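Local coordinates for SusD homolog (Bacteroides ovatus, PDB 4F53), which probably binds glycans, perhaps mucin O-glycans, at the outer membrane as a lipoprotein of the SusD/RagB family, at residues 262-272 / 301-309. Residues are numbered along the deposited sequence; the frame is centred on the assembly and turned at random.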
ATOM      1  N   ARG A 262       0.122   2.081 -16.521  1.00 29.43           N
ATOM      2  CA  ARG A 262      -0.072   3.520 -16.723  1.00 29.04           C
ATOM      3  C   ARG A 262      -0.697   4.087 -15.458  1.00 31.60           C
ATOM      4  O   ARG A 262      -1.147   3.320 -14.606  1.00 31.43           O
ATOM      5  CB  ARG A 262      -0.935   3.816 -17.979  1.00 29.15           C
ATOM      6  CG  ARG A 262      -0.165   3.642 -19.309  1.00 32.45           C
ATOM      7  CD  ARG A 262       0.953   4.664 -19.406  1.00 32.77           C
ATOM      8  NE  ARG A 262       1.770   4.558 -20.610  1.00 34.73           N
ATOM      9  CZ  ARG A 262       2.931   3.911 -20.681  1.00 44.86           C
ATOM     10  NH1 ARG A 262       3.376   3.219 -19.641  1.00 32.71           N
ATOM     11  NH2 ARG A 262       3.639   3.925 -21.801  1.00 36.16           N
ATOM     12  N   ILE A 263      -0.707   5.415 -15.310  1.00 30.24           N
ATOM     13  CA  ILE A 263      -1.361   6.061 -14.153  1.00 29.52           C
ATOM     14  C   ILE A 263      -2.874   5.837 -14.307  1.00 32.25           C
ATOM     15  O   ILE A 263      -3.385   5.859 -15.436  1.00 31.45           O
ATOM     16  CB  ILE A 263      -0.983   7.576 -14.090  1.00 32.52           C
ATOM     17  CG1 ILE A 263       0.535   7.775 -13.903  1.00 31.79           C
ATOM     18  CG2 ILE A 263      -1.791   8.371 -13.020  1.00 33.49           C
ATOM     19  CD1 ILE A 263       1.155   7.184 -12.613  1.00 23.12           C
ATOM     20  N   SER A 264      -3.577   5.617 -13.199  1.00 27.92           N
ATOM     21  CA  SER A 264      -5.030   5.426 -13.197  1.00 27.76           C
ATOM     22  C   SER A 264      -5.762   6.718 -13.512  1.00 31.85           C
ATOM     23  O   SER A 264      -5.281   7.832 -13.224  1.00 31.32           O
ATOM     24  CB  SER A 264      -5.500   4.915 -11.837  1.00 30.60           C
ATOM     25  OG  SER A 264      -5.374   5.920 -10.849  1.00 31.24           O
ATOM     26  N   ALA A 265      -6.953   6.559 -14.068  1.00 28.23           N
ATOM     27  CA  ALA A 265      -7.847   7.665 -14.381  1.00 28.40           C
ATOM     28  C   ALA A 265      -8.308   8.362 -13.058  1.00 32.54           C
ATOM     29  O   ALA A 265      -8.473   9.579 -13.036  1.00 32.60           O
ATOM     30  CB  ALA A 265      -9.039   7.145 -15.167  1.00 29.67           C
ATOM     31  N   ASP A 266      -8.452   7.586 -11.954  1.00 28.83           N
ATOM     32  CA  ASP A 266      -8.847   8.094 -10.638  1.00 29.70           C
ATOM     33  C   ASP A 266      -7.847   9.131 -10.089  1.00 32.20           C
ATOM     34  O   ASP A 266      -8.255  10.191  -9.633  1.00 33.90           O
ATOM     35  CB  ASP A 266      -8.990   6.928  -9.622  1.00 31.66           C
ATOM     36  CG  ASP A 266      -9.762   5.741 -10.169  1.00 38.27           C
ATOM     37  OD1 ASP A 266      -9.201   5.003 -11.012  1.00 40.74           O
ATOM     38  OD2 ASP A 266     -10.928   5.586  -9.804  1.00 41.54           O
ATOM     39  N   LEU A 267      -6.554   8.820 -10.142  1.00 26.92           N
ATOM     40  CA  LEU A 267      -5.497   9.678  -9.636  1.00 28.56           C
ATOM     41  C   LEU A 267      -5.435  11.003 -10.409  1.00 34.85           C
ATOM     42  O   LEU A 267      -5.330  12.044  -9.772  1.00 35.50           O
ATOM     43  CB  LEU A 267      -4.154   8.920  -9.679  1.00 29.01           C
ATOM     44  CG  LEU A 267      -2.980   9.419  -8.833  1.00 33.67           C
ATOM     45  CD1 LEU A 267      -3.326   9.542  -7.347  1.00 32.42           C
ATOM     46  CD2 LEU A 267      -1.809   8.501  -8.982  1.00 34.29           C
ATOM     47  N   THR A 268      -5.571  10.992 -11.754  1.00 31.34           N
ATOM     48  CA  THR A 268      -5.572  12.243 -12.503  1.00 30.95           C
ATOM     49  C   THR A 268      -6.911  13.005 -12.288  1.00 36.18           C
ATOM     50  O   THR A 268      -6.894  14.232 -12.297  1.00 35.93           O
ATOM     51  CB  THR A 268      -5.201  12.050 -13.991  1.00 36.22           C
ATOM     52  OG1 THR A 268      -6.141  11.184 -14.617  1.00 37.05           O
ATOM     53  CG2 THR A 268      -3.760  11.505 -14.179  1.00 31.82           C
ATOM     54  N   CYS A 269      -8.036  12.314 -12.030  1.00 34.38           N
ATOM     55  CA  CYS A 269      -9.317  12.985 -11.756  1.00 35.81           C
ATOM     56  C   CYS A 269      -9.230  13.873 -10.496  1.00 36.20           C
ATOM     57  O   CYS A 269      -9.626  15.034 -10.546  1.00 35.35           O
ATOM     58  CB  CYS A 269     -10.449  11.975 -11.635  1.00 37.67           C
ATOM     59  SG  CYS A 269     -11.080  11.407 -13.227  1.00 44.21           S
ATOM     60  N   TYR A 270      -8.701  13.329  -9.390  1.00 29.97           N
ATOM     61  CA  TYR A 270      -8.546  14.079  -8.143  1.00 29.06           C
ATOM     62  C   TYR A 270      -7.504  15.178  -8.270  1.00 30.51           C
ATOM     63  O   TYR A 270      -7.748  16.301  -7.863  1.00 30.15           O
ATOM     64  CB  TYR A 270      -8.130  13.148  -6.983  1.00 28.92           C
ATOM     65  CG  TYR A 270      -9.276  12.360  -6.381  1.00 31.22           C
ATOM     66  CD1 TYR A 270     -10.107  12.926  -5.421  1.00 32.51           C
ATOM     67  CD2 TYR A 270      -9.494  11.028  -6.732  1.00 31.78           C
ATOM     68  CE1 TYR A 270     -11.155  12.203  -4.852  1.00 31.03           C
ATOM     69  CE2 TYR A 270     -10.535  10.290  -6.161  1.00 31.95           C
ATOM     70  CZ  TYR A 270     -11.365  10.888  -5.226  1.00 33.23           C
ATOM     71  OH  TYR A 270     -12.364  10.188  -4.625  1.00 28.21           O
HETATM   72  N   MSE A 271      -6.341  14.844  -8.857  1.00 26.12           N
HETATM   73  CA  MSE A 271      -5.203  15.756  -8.917  1.00 25.17           C
HETATM   74  C   MSE A 271      -5.406  16.870  -9.913  1.00 29.55           C
HETATM   75  O   MSE A 271      -4.962  17.976  -9.625  1.00 29.56           O
HETATM   76  CB  MSE A 271      -3.909  14.987  -9.114  1.00 25.38           C
HETATM   77  CG  MSE A 271      -3.612  14.123  -7.892  1.00 28.96           C
HETATM   78 SE   MSE A 271      -2.000  13.106  -8.087  0.75 33.56          SE
HETATM   79  CE  MSE A 271      -0.775  14.511  -7.792  1.00 29.44           C
ATOM     80  N   ASN A 272      -6.169  16.640 -10.992  1.00 28.09           N
ATOM     81  CA  ASN A 272      -6.548  17.710 -11.938  1.00 29.07           C
ATOM     82  C   ASN A 272      -7.556  18.646 -11.275  1.00 35.14           C
ATOM     83  O   ASN A 272      -7.370  19.845 -11.338  1.00 35.64           O
ATOM     84  CB  ASN A 272      -7.122  17.150 -13.261  1.00 26.41           C
ATOM     85  CG  ASN A 272      -6.045  16.636 -14.179  1.00 37.46           C
ATOM     86  OD1 ASN A 272      -4.886  16.997 -14.066  1.00 39.44           O
ATOM     87  ND2 ASN A 272      -6.395  15.823 -15.134  1.00 29.58           N
ATOM     88  N   SER A 301      -2.631  16.040 -21.976  1.00 41.67           N
ATOM     89  CA  SER A 301      -2.885  16.528 -20.611  1.00 39.16           C
ATOM     90  C   SER A 301      -2.498  15.487 -19.603  1.00 38.43           C
ATOM     91  O   SER A 301      -2.050  14.407 -19.984  1.00 37.64           O
ATOM     92  CB  SER A 301      -4.367  16.867 -20.452  1.00 42.75           C
ATOM     93  OG  SER A 301      -5.166  15.723 -20.704  1.00 49.58           O
ATOM     94  N   TYR A 302      -2.704  15.775 -18.323  1.00 34.55           N
ATOM     95  CA  TYR A 302      -2.531  14.765 -17.268  1.00 33.29           C
ATOM     96  C   TYR A 302      -3.794  13.931 -17.273  1.00 37.42           C
ATOM     97  O   TYR A 302      -4.863  14.437 -16.910  1.00 38.00           O
ATOM     98  CB  TYR A 302      -2.274  15.396 -15.904  1.00 31.88           C
ATOM     99  CG  TYR A 302      -0.942  16.095 -15.816  1.00 31.93           C
ATOM    100  CD1 TYR A 302       0.253  15.371 -15.833  1.00 33.19           C
ATOM    101  CD2 TYR A 302      -0.867  17.477 -15.661  1.00 32.27           C
ATOM    102  CE1 TYR A 302       1.487  16.006 -15.684  1.00 29.08           C
ATOM    103  CE2 TYR A 302       0.364  18.118 -15.481  1.00 31.90           C
ATOM    104  CZ  TYR A 302       1.535  17.375 -15.505  1.00 36.82           C
ATOM    105  OH  TYR A 302       2.756  17.991 -15.389  1.00 46.85           O
ATOM    106  N   VAL A 303      -3.710  12.705 -17.822  1.00 31.01           N
ATOM    107  CA  VAL A 303      -4.889  11.867 -17.956  1.00 29.34           C
ATOM    108  C   VAL A 303      -4.479  10.389 -17.884  1.00 33.23           C
ATOM    109  O   VAL A 303      -3.664   9.907 -18.672  1.00 33.11           O
ATOM    110  CB  VAL A 303      -5.730  12.218 -19.217  1.00 33.79           C
ATOM    111  CG1 VAL A 303      -4.933  12.073 -20.531  1.00 33.18           C
ATOM    112  CG2 VAL A 303      -7.047  11.437 -19.243  1.00 33.46           C
ATOM    113  N   GLY A 304      -5.041   9.702 -16.905  1.00 29.64           N
ATOM    114  CA  GLY A 304      -4.759   8.301 -16.669  1.00 29.08           C
ATOM    115  C   GLY A 304      -5.624   7.381 -17.490  1.00 35.48           C
ATOM    116  O   GLY A 304      -6.497   7.823 -18.244  1.00 36.66           O
ATOM    117  N   LEU A 305      -5.376   6.091 -17.350  1.00 31.38           N
ATOM    118  CA  LEU A 305      -6.145   5.070 -18.041  1.00 31.68           C
ATOM    119  C   LEU A 305      -7.142   4.434 -17.038  1.00 35.40           C
ATOM    120  O   LEU A 305      -6.867   4.358 -15.841  1.00 31.44           O
ATOM    121  CB  LEU A 305      -5.146   4.037 -18.606  1.00 31.35           C
ATOM    122  CG  LEU A 305      -5.661   2.863 -19.418  1.00 34.93           C
ATOM    123  CD1 LEU A 305      -6.258   3.323 -20.742  1.00 35.15           C
ATOM    124  CD2 LEU A 305      -4.547   1.879 -19.657  1.00 33.66           C
ATOM    125  N   ARG A 306      -8.309   4.015 -17.530  1.00 34.04           N
ATOM    126  CA  ARG A 306      -9.316   3.376 -16.708  1.00 34.36           C
ATOM    127  C   ARG A 306      -8.774   2.038 -16.162  1.00 37.48           C
ATOM    128  O   ARG A 306      -8.160   1.263 -16.914  1.00 37.06           O
ATOM    129  CB  ARG A 306     -10.598   3.148 -17.539  1.00 34.24           C
ATOM    130  CG  ARG A 306     -11.792   2.593 -16.757  1.00 37.00           C
ATOM    131  CD  ARG A 306     -12.435   3.638 -15.850  1.00 37.71           C
ATOM    132  NE  ARG A 306     -13.491   3.041 -15.033  1.00 35.65           N
ATOM    133  CZ  ARG A 306     -14.766   2.981 -15.391  1.00 47.27           C
ATOM    134  NH1 ARG A 306     -15.167   3.510 -16.543  1.00 41.41           N
ATOM    135  NH2 ARG A 306     -15.648   2.382 -14.612  1.00 35.29           N
ATOM    136  N   ARG A 307      -8.954   1.803 -14.850  1.00 32.87           N
ATOM    137  CA  ARG A 307      -8.549   0.537 -14.225  1.00 31.72           C
ATOM    138  C   ARG A 307      -9.605  -0.518 -14.521  1.00 35.98           C
ATOM    139  O   ARG A 307     -10.790  -0.177 -14.625  1.00 36.17           O
ATOM    140  CB  ARG A 307      -8.367   0.685 -12.707  1.00 27.09           C
ATOM    141  CG  ARG A 307      -7.257   1.627 -12.260  1.00 25.40           C
ATOM    142  CD  ARG A 307      -7.263   1.790 -10.741  1.00 33.66           C
ATOM    143  NE  ARG A 307      -8.511   2.436 -10.316  1.00 29.88           N
ATOM    144  CZ  ARG A 307      -9.476   1.843  -9.633  1.00 40.66           C
ATOM    145  NH1 ARG A 307      -9.300   0.619  -9.148  1.00 28.91           N
ATOM    146  NH2 ARG A 307     -10.608   2.483  -9.388  1.00 27.47           N
ATOM    147  N   GLY A 308      -9.185  -1.777 -14.629  1.00 31.48           N
ATOM    148  CA  GLY A 308     -10.108  -2.875 -14.856  1.00 32.23           C
ATOM    149  C   GLY A 308     -10.590  -3.067 -16.279  1.00 37.32           C
ATOM    150  O   GLY A 308     -11.650  -3.660 -16.483  1.00 38.05           O
ATOM    151  N   ILE A 309      -9.830  -2.590 -17.272  1.00 34.50           N
ATOM    152  CA  ILE A 309     -10.164  -2.845 -18.687  1.00 35.64           C
ATOM    153  C   ILE A 309      -9.838  -4.329 -18.939  1.00 40.21           C
ATOM    154  O   ILE A 309      -8.768  -4.789 -18.541  1.00 39.17           O
ATOM    155  CB  ILE A 309      -9.425  -1.891 -19.668  1.00 37.33           C
ATOM    156  CG1 ILE A 309      -9.842  -0.411 -19.452  1.00 36.66           C
ATOM    157  CG2 ILE A 309      -9.630  -2.345 -21.128  1.00 35.90           C
ATOM    158  CD1 ILE A 309      -8.905   0.632 -20.137  1.00 31.03           C
TER
HETATM  159  O   HOH W   1     -10.148   4.003 -13.181  1.00 27.19           O
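D266 and R307 meet side-on: NE gives a nearly straight bond to OD1 (2.7 Å, 169°) and NH2 a longer one to OD2 (3.1 Å), a two-pronged salt bridge. Both nitrogens come from above the carboxylate plane, which is turned 57° from the guanidinium, while OD1 lies in the guanidinium plane. CG and CD of R307 lie along CB of S264, and the bend at chi3 (-64°) brings NE round to the acid. OD1 also receives a bond from a water that in turn accepts from R307 N, and OD2 takes M458 N, giving each carboxylate oxygen two donors. NH1 of R307 donates to A57 O and to a glycerol, probably from the crystallisation liquor. With an alanine at R307, the buried D266 carboxylate is likely to lose its mate and a gap to open beside S264 CB. Next along, the backbones are pinned at S264/L305: L305 N donates to I263 O (2.8 Å) and A265 N to L305 O. G304 lies so close that a CB would strike S264 O. Farther up the helix, OG1 of T268, set between its backbone N and carbonyl carbon, accepts G304 N at 2.9 Å; N272 ND2 gives Y302 O a 2.7 Å bond within its own amide plane, and N272 OD1 accepts from R279 NH1. S264 OG accepts L267 N (3.2 Å) and also bonds G60 O. This is a classic serine N-cap at a strand-to-helix junction, here joined by a single beta bridge to a long loop of the SusD-like fold.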